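Local coordinates for probable aminotransferase (Pseudomonas aeruginosa, PDB 5YKR), which probably belongs to the class-III aminotransferases, a family of pyridoxal-phosphate-dependent enzymes, and is built as a dimer of two identical subunits, at residues E13-F16 / K17-L20; H27-S30 / A31-Y34; Y34-N37 / R38-W41; L413-Y416 / L417-G421; V442-H445 / D446-L449. One frame throughout, in Å; residues are numbered along the deposited sequence.

Contact 1. Residues E13-F16 / K17-L20; sequences ETLF and KREL
Leu20 lays its CD1 methyl over one face of the Phe16 ring, and this one-turn step is the tightly packed part of the contact. CD1 sits 4.0 Å from the ring centroid and 15° off the normal, a CH-pi contact displaced toward the CE2 edge of the ring. With chi1 at -173° the Phe16 ring swings forward along the helix, under the leucine of the next turn. Two bulky apolar residues suit this side, since Pro316 of the second subunit packs on both and helix 407-418 touches the phenylalanine.

Leu15 fills the adjoining strip, its CD1 lying 4.0 Å from Glu19 CG, and it wedges between helices 407-418 and 439-456. Glu19 is buried here but well paired: OE2 meets Arg18 NH1 at 2.6 Å in a salt bridge and also binds Arg22, while Arg18 NH2 turns to Glu455.

The solvent side is loose by comparison. Glu13 and Lys17 are one turn apart and oppositely charged, yet Glu13 OE2 and Lys17 NZ stay 6.3 Å from each other because the lysine chain bends away. The backbone is regular there, Lys17 N bonding to Glu13 O at 2.9 Å. Mostly apolar where it meets its neighbours, with Glu13 and Lys17 on the solvent side, residues 13-20 form an amphipathic helix that reaches the second subunit.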
loop_
_atom_site.group_PDB
_atom_site.type_symbol
_atom_site.label_atom_id
_atom_site.label_comp_id
_atom_site.label_asym_id
_atom_site.label_seq_id
_atom_site.Cartn_x
_atom_site.Cartn_y
_atom_site.Cartn_z
ATOM N N GLU A 13 -5.268 37.935 4.408
ATOM C CA GLU A 13 -6.277 37.669 3.388
ATOM C C GLU A 13 -6.027 38.483 2.102
ATOM O O GLU A 13 -6.150 37.964 0.994
ATOM C CB GLU A 13 -7.666 37.997 3.960
ATOM C CG GLU A 13 -8.797 38.058 2.947
ATOM C CD GLU A 13 -9.264 36.691 2.537
ATOM O OE1 GLU A 13 -8.585 35.690 2.858
ATOM O OE2 GLU A 13 -10.295 36.614 1.874
ATOM N N THR A 14 -5.648 39.764 2.252
ATOM C CA THR A 14 -5.369 40.623 1.104
ATOM C C THR A 14 -4.195 40.079 0.268
ATOM O O THR A 14 -4.283 39.982 -0.958
ATOM C CB THR A 14 -5.081 42.070 1.560
ATOM O OG1 THR A 14 -6.262 42.569 2.189
ATOM C CG2 THR A 14 -4.725 42.985 0.389
ATOM N N LEU A 15 -3.120 39.737 0.937
ATOM C CA LEU A 15 -1.955 39.168 0.261
ATOM C C LEU A 15 -2.300 37.860 -0.384
ATOM O O LEU A 15 -1.909 37.624 -1.497
ATOM C CB LEU A 15 -0.786 39.006 1.248
ATOM C CG LEU A 15 0.510 38.457 0.621
ATOM C CD1 LEU A 15 0.945 39.306 -0.541
ATOM C CD2 LEU A 15 1.591 38.321 1.658
ATOM N N PHE A 16 -3.068 37.032 0.320
ATOM C CA PHE A 16 -3.422 35.715 -0.198
ATOM C C PHE A 16 -4.232 35.849 -1.470
ATOM O O PHE A 16 -3.967 35.181 -2.440
ATOM C CB PHE A 16 -4.159 34.899 0.857
ATOM C CG PHE A 16 -4.431 33.453 0.470
ATOM C CD1 PHE A 16 -3.447 32.658 -0.077
ATOM C CD2 PHE A 16 -5.678 32.862 0.744
ATOM C CE1 PHE A 16 -3.714 31.327 -0.404
ATOM C CE2 PHE A 16 -5.926 31.543 0.412
ATOM C CZ PHE A 16 -4.945 30.779 -0.151
ATOM N N LYS A 17 -5.249 36.709 -1.460
ATOM C CA LYS A 17 -6.029 36.934 -2.694
ATOM C C LYS A 17 -5.180 37.421 -3.871
ATOM O O LYS A 17 -5.376 36.984 -4.990
ATOM C CB LYS A 17 -7.135 37.947 -2.443
ATOM C CG LYS A 17 -8.480 37.355 -2.136
ATOM C CD LYS A 17 -9.513 38.482 -1.958
ATOM C CE LYS A 17 -9.730 39.321 -3.228
ATOM N NZ LYS A 17 -11.110 39.277 -3.786
ATOM N N ARG A 18 -4.273 38.352 -3.618
ATOM C CA ARG A 18 -3.358 38.829 -4.661
ATOM C C ARG A 18 -2.493 37.680 -5.185
ATOM O O ARG A 18 -2.297 37.551 -6.384
ATOM C CB ARG A 18 -2.457 39.953 -4.115
ATOM C CG ARG A 18 -1.635 40.635 -5.189
ATOM C CD ARG A 18 -0.791 41.777 -4.600
ATOM N NE ARG A 18 0.316 41.445 -3.671
ATOM C CZ ARG A 18 1.354 40.629 -3.920
ATOM N NH1 ARG A 18 1.438 39.937 -5.025
ATOM N NH2 ARG A 18 2.303 40.462 -3.011
ATOM N N GLU A 19 -2.016 36.825 -4.287
ATOM C CA GLU A 19 -1.137 35.715 -4.685
ATOM C C GLU A 19 -1.934 34.627 -5.436
ATOM O O GLU A 19 -1.410 33.961 -6.328
ATOM C CB GLU A 19 -0.398 35.161 -3.462
ATOM C CG GLU A 19 0.645 36.134 -2.909
ATOM C CD GLU A 19 1.726 36.472 -3.904
ATOM O OE1 GLU A 19 2.232 35.562 -4.560
ATOM O OE2 GLU A 19 2.083 37.667 -4.037
ATOM N N LEU A 20 -3.211 34.467 -5.109
ATOM C CA LEU A 20 -4.066 33.544 -5.875
ATOM C C LEU A 20 -4.239 34.040 -7.317
ATOM O O LEU A 20 -4.171 33.239 -8.255
ATOM C CB LEU A 20 -5.420 33.329 -5.189
ATOM C CG LEU A 20 -5.416 32.449 -3.947
ATOM C CD1 LEU A 20 -6.733 32.623 -3.188
ATOM C CD2 LEU A 20 -5.142 30.979 -4.293
#

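Contact 2. Residues H27-S30 / A31-Y34; sequences HPRS and AQAY
At the N-cap of helix 28-37 stands His27, whose carbonyl O receives Ala31 N at 3.1 Å and so opens the helical ladder. The same residue is the first to leave the helical backbone angles after helix 9-26, so it links the two helices. Its imidazole leads away from the new helix, and ND1 bonds back to Phe23 O. Proline suits the first turn as Pro28, where no backbone N-H is needed, and its own carbonyl still accepts Gln32 N at 2.9 Å.

The next N-H groups of this turn, those of Arg29 and Ser30, are taken up by the two carboxylate oxygens of Asp73. Ser30 turns its OG to Leu60 N. Farther along, Ala33 N bonds to Arg29 O at 2.9 Å, and the small methyl of Ala33 allows close packing on Leu118 of the second subunit.

On the solvent side one water donates to both Arg29 O, at 2.8 Å, and Gln32 OE1, at 3.2 Å. The extended glutamine chain, with chi1 at 173°, carries its amide to that bridge. Arg29 O thus serves two donors, and the negative charge of Asp73 beside the helix start probably interacts favourably with the positive end of the helix dipole.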
loop_
_atom_site.group_PDB
_atom_site.type_symbol
_atom_site.label_atom_id
_atom_site.label_comp_id
_atom_site.label_asym_id
_atom_site.label_seq_id
_atom_site.Cartn_x
_atom_site.Cartn_y
_atom_site.Cartn_z
ATOM N N HIS A 27 0.531 30.310 -13.973
ATOM C CA HIS A 27 0.425 28.859 -14.248
ATOM C C HIS A 27 -0.793 28.481 -15.107
ATOM O O HIS A 27 -1.541 27.567 -14.750
ATOM C CB HIS A 27 0.457 28.082 -12.925
ATOM C CG HIS A 27 1.510 28.548 -11.962
ATOM N ND1 HIS A 27 1.268 29.504 -10.982
ATOM C CD2 HIS A 27 2.825 28.214 -11.846
ATOM C CE1 HIS A 27 2.381 29.702 -10.298
ATOM N NE2 HIS A 27 3.344 28.947 -10.803
ATOM N N PRO A 28 -0.957 29.106 -16.286
ATOM C CA PRO A 28 -2.202 28.847 -17.026
ATOM C C PRO A 28 -2.358 27.420 -17.566
ATOM O O PRO A 28 -3.459 26.904 -17.618
ATOM C CB PRO A 28 -2.164 29.895 -18.160
ATOM C CG PRO A 28 -0.699 30.180 -18.359
ATOM C CD PRO A 28 -0.138 30.123 -16.946
ATOM N N ARG A 29 -1.271 26.800 -17.976
ATOM C CA ARG A 29 -1.355 25.449 -18.483
ATOM C C ARG A 29 -1.695 24.449 -17.363
ATOM O O ARG A 29 -2.468 23.538 -17.601
ATOM C CB ARG A 29 -0.083 25.046 -19.216
ATOM C CG ARG A 29 0.181 25.866 -20.452
ATOM C CD ARG A 29 1.517 25.547 -21.072
ATOM N NE ARG A 29 1.580 24.190 -21.581
ATOM C CZ ARG A 29 2.613 23.699 -22.261
ATOM N NH1 ARG A 29 3.684 24.458 -22.550
ATOM N NH2 ARG A 29 2.563 22.446 -22.694
ATOM N N SER A 30 -1.180 24.631 -16.154
ATOM C CA SER A 30 -1.628 23.775 -15.036
ATOM C C SER A 30 -3.104 23.983 -14.746
ATOM O O SER A 30 -3.807 23.008 -14.483
ATOM C CB SER A 30 -0.752 23.977 -13.781
ATOM O OG SER A 30 0.463 23.290 -13.961
ATOM N N ALA A 31 -3.578 25.232 -14.852
ATOM C CA ALA A 31 -5.010 25.514 -14.634
ATOM C C ALA A 31 -5.889 24.864 -15.695
ATOM O O ALA A 31 -6.938 24.322 -15.396
ATOM C CB ALA A 31 -5.259 27.011 -14.546
ATOM N N GLN A 32 -5.448 24.905 -16.938
ATOM C CA GLN A 32 -6.151 24.234 -18.024
ATOM C C GLN A 32 -6.177 22.731 -17.788
ATOM O O GLN A 32 -7.213 22.058 -17.971
ATOM C CB GLN A 32 -5.482 24.598 -19.356
ATOM C CG GLN A 32 -5.942 23.892 -20.625
ATOM C CD GLN A 32 -5.136 24.377 -21.863
ATOM O OE1 GLN A 32 -3.924 24.734 -21.777
ATOM N NE2 GLN A 32 -5.803 24.412 -23.021
ATOM N N ALA A 33 -5.033 22.194 -17.381
ATOM C CA ALA A 33 -4.960 20.771 -17.057
ATOM C C ALA A 33 -5.930 20.402 -15.936
ATOM O O ALA A 33 -6.529 19.343 -15.959
ATOM C CB ALA A 33 -3.541 20.367 -16.699
ATOM N N TYR A 34 -6.064 21.256 -14.926
ATOM C CA TYR A 34 -6.989 20.996 -13.818
ATOM C C TYR A 34 -8.427 20.895 -14.305
ATOM O O TYR A 34 -9.153 20.004 -13.882
ATOM C CB TYR A 34 -6.868 22.075 -12.745
ATOM C CG TYR A 34 -7.598 21.782 -11.477
ATOM C CD1 TYR A 34 -7.317 20.658 -10.729
ATOM C CD2 TYR A 34 -8.599 22.645 -11.012
ATOM C CE1 TYR A 34 -8.000 20.401 -9.543
ATOM C CE2 TYR A 34 -9.266 22.404 -9.824
ATOM C CZ TYR A 34 -8.975 21.272 -9.097
ATOM O OH TYR A 34 -9.678 21.048 -7.933
HETATM O O HOH W 1 -2.593 22.374 -20.091
#

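Contact 3. Residues Y34-N37 / R38-W41; sequences YREN and RRHW
The Tyr34 ring carries Arg38 CG over the centre of one face, 3.8 Å from the centroid in a CH-pi contact. The arginine chain is bent at chi2 (-76°) and chi3 (-65°), and these turns curl it across the ring until the guanidinium reaches the phenol. There Arg38 NH1 donates to Tyr34 OH at 3.1 Å, the ring and guanidinium planes standing 75° apart. The phenol oxygen has a second partner in Gln51, so it is held from two residues. Arginine serves well here because its methylene groups can cover an aromatic face while its guanidinium hydrogen-bonds to the phenol oxygen.

The Arg39 guanidinium lies with one face over the backbone, Arg35 O being 3.5 Å above its plane. Its NH1 also nears Glu36 CB at 3.6 Å. Like charges come fairly close on this exposed side, with Arg35 NH1 and Arg39 NH2 4.1 Å apart.

At the edge of the Trp41 indole, CD1 meets Asn37 CB at 3.8 Å. The carbonyl of Asn37 takes two donors: Trp41 N, at 2.9 Å, arrives almost straight on, whereas His40 N comes from above the carbonyl plane. Together with the three-residue step from Arg39 N to Glu36 O, these bonds turn the chain as it enters the loop that leads to strand 61-65. Trp41 NE1 bonds to Ser117 O of the second subunit, and His40 packs on Gly121 of that subunit, placing this end of helix 28-37 at the dimer interface.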
loop_
_atom_site.group_PDB
_atom_site.type_symbol
_atom_site.label_atom_id
_atom_site.label_comp_id
_atom_site.label_asym_id
_atom_site.label_seq_id
_atom_site.Cartn_x
_atom_site.Cartn_y
_atom_site.Cartn_z
ATOM N N TYR A 34 -6.064 21.256 -14.926
ATOM C CA TYR A 34 -6.989 20.996 -13.818
ATOM C C TYR A 34 -8.427 20.895 -14.305
ATOM O O TYR A 34 -9.153 20.004 -13.882
ATOM C CB TYR A 34 -6.868 22.075 -12.745
ATOM C CG TYR A 34 -7.598 21.782 -11.477
ATOM C CD1 TYR A 34 -7.317 20.658 -10.729
ATOM C CD2 TYR A 34 -8.599 22.645 -11.012
ATOM C CE1 TYR A 34 -8.000 20.401 -9.543
ATOM C CE2 TYR A 34 -9.266 22.404 -9.824
ATOM C CZ TYR A 34 -8.975 21.272 -9.097
ATOM O OH TYR A 34 -9.678 21.048 -7.933
ATOM N N ARG A 35 -8.829 21.779 -15.208
ATOM C CA ARG A 35 -10.189 21.712 -15.756
ATOM C C ARG A 35 -10.439 20.359 -16.413
ATOM O O ARG A 35 -11.505 19.744 -16.262
ATOM C CB ARG A 35 -10.436 22.849 -16.754
ATOM C CG ARG A 35 -10.543 24.224 -16.109
ATOM C CD ARG A 35 -11.072 25.302 -17.096
ATOM N NE ARG A 35 -9.957 25.712 -17.958
ATOM C CZ ARG A 35 -9.735 25.358 -19.241
ATOM N NH1 ARG A 35 -10.584 24.570 -19.912
ATOM N NH2 ARG A 35 -8.626 25.805 -19.857
ATOM N N GLU A 36 -9.451 19.893 -17.158
ATOM C CA GLU A 36 -9.549 18.580 -17.787
ATOM C C GLU A 36 -9.511 17.426 -16.753
ATOM O O GLU A 36 -10.332 16.517 -16.814
ATOM C CB GLU A 36 -8.447 18.409 -18.811
ATOM C CG GLU A 36 -8.385 17.102 -19.569
ATOM C CD GLU A 36 -7.393 17.147 -20.768
ATOM O OE1 GLU A 36 -6.832 18.243 -21.083
ATOM O OE2 GLU A 36 -7.188 16.073 -21.427
ATOM N N ASN A 37 -8.572 17.482 -15.823
ATOM C CA ASN A 37 -8.435 16.424 -14.832
ATOM C C ASN A 37 -9.642 16.326 -13.914
ATOM O O ASN A 37 -9.967 15.212 -13.441
ATOM C CB ASN A 37 -7.134 16.568 -14.017
ATOM C CG ASN A 37 -5.980 15.771 -14.587
ATOM O OD1 ASN A 37 -6.180 14.786 -15.322
ATOM N ND2 ASN A 37 -4.761 16.061 -14.128
ATOM N N ARG A 38 -10.342 17.457 -13.653
ATOM C CA ARG A 38 -11.553 17.404 -12.831
ATOM C C ARG A 38 -12.681 16.610 -13.505
ATOM O O ARG A 38 -13.628 16.196 -12.804
ATOM C CB ARG A 38 -12.031 18.834 -12.499
ATOM C CG ARG A 38 -11.258 19.473 -11.372
ATOM C CD ARG A 38 -11.641 18.936 -9.970
ATOM N NE ARG A 38 -13.055 19.305 -9.691
ATOM C CZ ARG A 38 -13.483 20.475 -9.201
ATOM N NH1 ARG A 38 -12.636 21.401 -8.777
ATOM N NH2 ARG A 38 -14.802 20.686 -9.077
ATOM N N ARG A 39 -12.593 16.395 -14.830
ATOM C CA ARG A 39 -13.608 15.607 -15.525
ATOM C C ARG A 39 -13.510 14.118 -15.213
ATOM O O ARG A 39 -14.500 13.411 -15.343
ATOM C CB ARG A 39 -13.543 15.832 -17.045
ATOM C CG ARG A 39 -13.783 17.291 -17.468
ATOM C CD ARG A 39 -13.523 17.582 -18.942
ATOM N NE ARG A 39 -13.537 19.048 -19.039
ATOM C CZ ARG A 39 -12.638 19.811 -19.650
ATOM N NH1 ARG A 39 -11.624 19.285 -20.344
ATOM N NH2 ARG A 39 -12.804 21.120 -19.614
ATOM N N HIS A 40 -12.311 13.630 -14.857
ATOM C CA HIS A 40 -12.125 12.182 -14.723
ATOM C C HIS A 40 -11.495 11.736 -13.409
ATOM O O HIS A 40 -11.504 10.557 -13.138
ATOM C CB HIS A 40 -11.294 11.638 -15.906
ATOM C CG HIS A 40 -11.846 12.007 -17.238
ATOM N ND1 HIS A 40 -13.093 11.605 -17.639
ATOM C CD2 HIS A 40 -11.323 12.724 -18.264
ATOM C CE1 HIS A 40 -13.336 12.075 -18.850
ATOM N NE2 HIS A 40 -12.281 12.778 -19.241
ATOM N N TRP A 41 -10.923 12.657 -12.612
ATOM C CA TRP A 41 -10.403 12.339 -11.285
ATOM C C TRP A 41 -11.363 12.942 -10.275
ATOM O O TRP A 41 -11.733 14.131 -10.372
ATOM C CB TRP A 41 -9.007 12.892 -11.026
ATOM C CG TRP A 41 -7.952 12.321 -11.994
ATOM C CD1 TRP A 41 -7.414 12.944 -13.059
ATOM C CD2 TRP A 41 -7.392 10.999 -11.999
ATOM N NE1 TRP A 41 -6.504 12.149 -13.704
ATOM C CE2 TRP A 41 -6.485 10.927 -13.063
ATOM C CE3 TRP A 41 -7.556 9.888 -11.179
ATOM C CZ2 TRP A 41 -5.768 9.745 -13.357
ATOM C CZ3 TRP A 41 -6.854 8.719 -11.454
ATOM C CH2 TRP A 41 -5.975 8.666 -12.544
#

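Contact 4. Residues L413-Y416 / L417-G421; sequences LHLY and LLNRG
Stacking dominates between Tyr416 and Arg420: the guanidinium lies flat on the phenol ring, planes 1° apart and centres 3.6 Å apart. It is a cation-pi contact as well, Arg420 CZ standing over the face of the ring. The arginine chain runs extended from CG to NE, which brings the head over Tyr416 one turn back.

Among the hydrogen bonds, Arg420 NH1 gives one to Tyr416 O at 3.0 Å, on a lone pair in the carbonyl plane, and this fixes the rotation of the stacked group. NH1 also meets Glu19, whose carboxylate takes Asn419 ND2 too, while Tyr416 OH bonds to Glu455. Glu19 probably offsets the charge of the arginine, which is only partly exposed. Along the backbone, Asn419 N reaches Leu415 O at 2.9 Å. A Schellman motif then closes the helix, with Gly421 N on Leu418 O at 3.0 Å and Val422 N on Leu417 O. Glycine suits the C-prime position, since its phi of 90° would press a side chain against the preceding carbonyl.

Leu417 CD1 and Tyr416 CD1, 4.1 Å apart, make the apolar pair. Leu415 CG lies against the amide of Asn419, ND2 being 3.8 Å away. Helix 407-418 lies between helix 9-26, which takes Leu415, and helix 439-456, which takes Tyr416. Beyond Gly421, bonded to Val78 of strand 76-79, the chain passes into strand 422-423 of the same sheet.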
loop_
_atom_site.group_PDB
_atom_site.type_symbol
_atom_site.label_atom_id
_atom_site.label_comp_id
_atom_site.label_asym_id
_atom_site.label_seq_id
_atom_site.Cartn_x
_atom_site.Cartn_y
_atom_site.Cartn_z
ATOM N N LEU A 413 1.754 31.869 3.182
ATOM C CA LEU A 413 3.206 31.739 3.156
ATOM C C LEU A 413 3.622 30.758 2.079
ATOM O O LEU A 413 4.557 31.007 1.333
ATOM C CB LEU A 413 3.722 31.275 4.528
ATOM C CG LEU A 413 3.590 32.219 5.743
ATOM C CD1 LEU A 413 4.197 31.601 6.984
ATOM C CD2 LEU A 413 4.160 33.542 5.438
ATOM N N HIS A 414 2.927 29.617 2.014
ATOM C CA HIS A 414 3.277 28.614 1.032
ATOM C C HIS A 414 3.096 29.118 -0.393
ATOM O O HIS A 414 3.951 28.865 -1.254
ATOM C CB HIS A 414 2.454 27.351 1.197
ATOM C CG HIS A 414 2.835 26.480 2.357
ATOM N ND1 HIS A 414 2.597 26.778 3.680
ATOM C CD2 HIS A 414 3.400 25.249 2.367
ATOM C CE1 HIS A 414 3.048 25.789 4.447
ATOM N NE2 HIS A 414 3.520 24.847 3.674
ATOM N N LEU A 415 2.011 29.848 -0.646
ATOM C CA LEU A 415 1.761 30.330 -2.004
ATOM C C LEU A 415 2.710 31.452 -2.407
ATOM O O LEU A 415 3.140 31.505 -3.565
ATOM C CB LEU A 415 0.307 30.816 -2.131
ATOM C CG LEU A 415 -0.157 31.207 -3.536
ATOM C CD1 LEU A 415 0.044 30.070 -4.530
ATOM C CD2 LEU A 415 -1.607 31.635 -3.504
ATOM N N TYR A 416 3.023 32.350 -1.477
ATOM C CA TYR A 416 3.989 33.431 -1.756
ATOM C C TYR A 416 5.311 32.823 -2.214
ATOM O O TYR A 416 5.898 33.263 -3.222
ATOM C CB TYR A 416 4.170 34.274 -0.508
ATOM C CG TYR A 416 4.971 35.529 -0.720
ATOM C CD1 TYR A 416 6.342 35.492 -0.735
ATOM C CD2 TYR A 416 4.333 36.759 -0.930
ATOM C CE1 TYR A 416 7.096 36.643 -0.892
ATOM C CE2 TYR A 416 5.071 37.908 -1.114
ATOM C CZ TYR A 416 6.469 37.825 -1.110
ATOM O OH TYR A 416 7.220 38.952 -1.291
ATOM N N LEU A 417 5.767 31.782 -1.517
ATOM C CA LEU A 417 7.008 31.113 -1.890
ATOM C C LEU A 417 6.883 30.384 -3.227
ATOM O O LEU A 417 7.768 30.465 -4.087
ATOM C CB LEU A 417 7.498 30.200 -0.772
ATOM C CG LEU A 417 8.501 30.878 0.132
ATOM C CD1 LEU A 417 7.870 32.014 0.917
ATOM C CD2 LEU A 417 9.133 29.946 1.097
ATOM N N LEU A 418 5.777 29.678 -3.416
ATOM C CA LEU A 418 5.557 28.928 -4.681
ATOM C C LEU A 418 5.630 29.845 -5.901
ATOM O O LEU A 418 6.330 29.575 -6.887
ATOM C CB LEU A 418 4.209 28.185 -4.608
ATOM C CG LEU A 418 3.829 27.313 -5.803
ATOM C CD1 LEU A 418 2.877 26.187 -5.350
ATOM C CD2 LEU A 418 3.270 28.081 -7.001
ATOM N N ASN A 419 4.914 30.970 -5.815
ATOM C CA ASN A 419 4.900 31.928 -6.936
ATOM C C ASN A 419 6.252 32.581 -7.223
ATOM O O ASN A 419 6.407 33.215 -8.269
ATOM C CB ASN A 419 3.863 33.039 -6.667
ATOM C CG ASN A 419 2.410 32.605 -6.899
ATOM O OD1 ASN A 419 2.109 31.691 -7.665
ATOM N ND2 ASN A 419 1.488 33.317 -6.205
ATOM N N ARG A 420 7.210 32.417 -6.321
ATOM C CA ARG A 420 8.562 32.954 -6.485
ATOM C C ARG A 420 9.616 31.845 -6.510
ATOM O O ARG A 420 10.796 32.081 -6.306
ATOM C CB ARG A 420 8.827 34.013 -5.396
ATOM C CG ARG A 420 7.962 35.257 -5.583
ATOM C CD ARG A 420 7.908 36.100 -4.314
ATOM N NE ARG A 420 6.965 37.202 -4.468
ATOM C CZ ARG A 420 5.649 37.106 -4.434
ATOM N NH1 ARG A 420 5.055 35.915 -4.279
ATOM N NH2 ARG A 420 4.882 38.179 -4.629
ATOM N N GLY A 421 9.169 30.611 -6.836
ATOM C CA GLY A 421 10.096 29.536 -7.186
ATOM C C GLY A 421 10.609 28.641 -6.052
ATOM O O GLY A 421 11.673 28.003 -6.203
#

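Contact 5. Residues V442-H445 / D446-L449; sequences VELH and DRLL
Val442 O accepts Asp446 N at 2.9 Å, the first of four successive bonds that join each residue of 442-445 to the one four places on, as regular alpha helix requires. The last of them runs from Leu449 N to His445 O at 3.0 Å.

Leu444 and Leu448 meet by their methyls, CD1 to CD1 at 3.9 Å. Both also pack on Val422, a place where branched apolar chains fit. Arg447 lies back across the preceding turn: its bend at chi3 (-57°) brings one face of the guanidinium over Glu443 O, 3.5 Å from the plane, and over Leu444 CA. Its NH2 also touches Leu444 CD1 at 3.6 Å. The polar head thus stays at the surface while its flat side covers backbone and leucine.

His445 and Leu449 run side by side, with CE1 of the ring 4.2 Å from Leu449 CD2. A water in the imidazole plane joins His445 ND1, 3.0 Å away, to Asp446 OD1, to which it donates at 2.8 Å. One bridging molecule thereby serves two neighbouring polar groups. Leu444 and Leu448 face strand 422-423, and His445 and Leu448 face Leu417 of helix 407-418; with Glu443 and Arg447 exposed, this is an amphipathic helix.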
loop_
_atom_site.group_PDB
_atom_site.type_symbol
_atom_site.label_atom_id
_atom_site.label_comp_id
_atom_site.label_asym_id
_atom_site.label_seq_id
_atom_site.Cartn_x
_atom_site.Cartn_y
_atom_site.Cartn_z
ATOM N N VAL A 442 18.779 27.597 -0.082
ATOM C CA VAL A 442 18.430 27.982 1.282
ATOM C C VAL A 442 18.322 29.512 1.401
ATOM O O VAL A 442 17.375 30.027 2.030
ATOM C CB VAL A 442 19.438 27.410 2.277
ATOM C CG1 VAL A 442 19.190 27.961 3.665
ATOM C CG2 VAL A 442 19.379 25.902 2.280
ATOM N N GLU A 443 19.260 30.233 0.796
ATOM C CA GLU A 443 19.202 31.689 0.830
ATOM C C GLU A 443 17.938 32.215 0.160
ATOM O O GLU A 443 17.327 33.197 0.642
ATOM C CB GLU A 443 20.498 32.274 0.192
ATOM C CG GLU A 443 21.738 31.977 1.024
ATOM C CD GLU A 443 23.104 31.991 0.269
ATOM O OE1 GLU A 443 23.224 32.476 -0.902
ATOM O OE2 GLU A 443 24.100 31.502 0.876
ATOM N N LEU A 444 17.530 31.591 -0.935
ATOM C CA LEU A 444 16.292 32.011 -1.607
ATOM C C LEU A 444 15.094 31.779 -0.693
ATOM O O LEU A 444 14.248 32.675 -0.500
ATOM C CB LEU A 444 16.112 31.295 -2.939
ATOM C CG LEU A 444 14.827 31.603 -3.730
ATOM C CD1 LEU A 444 14.762 33.090 -4.116
ATOM C CD2 LEU A 444 14.736 30.749 -4.964
ATOM N N HIS A 445 14.971 30.586 -0.135
ATOM C CA HIS A 445 13.925 30.353 0.870
ATOM C C HIS A 445 13.900 31.449 1.927
ATOM O O HIS A 445 12.836 31.988 2.277
ATOM C CB HIS A 445 14.153 28.982 1.538
ATOM C CG HIS A 445 13.230 28.724 2.699
ATOM N ND1 HIS A 445 13.508 29.073 4.013
ATOM C CD2 HIS A 445 12.014 28.135 2.720
ATOM C CE1 HIS A 445 12.489 28.736 4.781
ATOM N NE2 HIS A 445 11.580 28.133 4.020
ATOM N N ASP A 446 15.057 31.719 2.492
ATOM C CA ASP A 446 15.177 32.641 3.626
ATOM C C ASP A 446 14.690 34.033 3.239
ATOM O O ASP A 446 13.913 34.665 3.992
ATOM C CB ASP A 446 16.631 32.699 4.111
ATOM C CG ASP A 446 16.743 33.327 5.466
ATOM O OD1 ASP A 446 16.140 32.772 6.416
ATOM O OD2 ASP A 446 17.370 34.409 5.586
ATOM N N ARG A 447 15.162 34.517 2.081
ATOM C CA ARG A 447 14.778 35.840 1.586
ATOM C C ARG A 447 13.284 35.944 1.326
ATOM O O ARG A 447 12.631 36.929 1.712
ATOM C CB ARG A 447 15.548 36.230 0.302
ATOM C CG ARG A 447 17.041 36.361 0.482
ATOM C CD ARG A 447 17.659 36.970 -0.716
ATOM N NE ARG A 447 17.417 36.254 -1.956
ATOM C CZ ARG A 447 18.234 35.334 -2.468
ATOM N NH1 ARG A 447 19.361 34.986 -1.841
ATOM N NH2 ARG A 447 17.942 34.788 -3.633
ATOM N N LEU A 448 12.716 34.934 0.668
ATOM C CA LEU A 448 11.298 34.980 0.335
ATOM C C LEU A 448 10.393 34.946 1.577
ATOM O O LEU A 448 9.383 35.637 1.623
ATOM C CB LEU A 448 10.933 33.815 -0.593
ATOM C CG LEU A 448 11.573 33.900 -1.968
ATOM C CD1 LEU A 448 11.108 32.715 -2.784
ATOM C CD2 LEU A 448 11.232 35.188 -2.704
ATOM N N LEU A 449 10.761 34.131 2.555
ATOM C CA LEU A 449 9.993 34.068 3.797
ATOM C C LEU A 449 10.035 35.421 4.513
ATOM O O LEU A 449 8.994 35.911 5.026
ATOM C CB LEU A 449 10.466 32.936 4.699
ATOM C CG LEU A 449 9.750 32.813 6.052
ATOM C CD1 LEU A 449 8.260 32.510 5.884
ATOM C CD2 LEU A 449 10.410 31.714 6.856
HETATM O O HOH W 2 19.793 35.474 1.431
HETATM O O HOH W 3 15.612 30.087 5.901
#

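Contacts 1, 4 and 5 form a row of three packed helices, with contact 4 in the middle: its centre is about 11 Å from the centre of each of the others. Glu19 OE1 makes the polar link between contacts 1 and 4, 2.9 Å from Arg420 NH1, whereas contacts 4 and 5 meet by packing, as between Leu417 and His445. Contact 2 joins this group through His27 CE1, 3.3 Å from Asn419 OD1, and shares Tyr34 with contact 3. Contacts 3 and 5 are farthest apart, with centres about 34 Å from each other. Contacts 1 to 3 touch the second subunit; contacts 4 and 5 do not. The pyridoxal-phosphate-modified Lys286 belongs to none of the five.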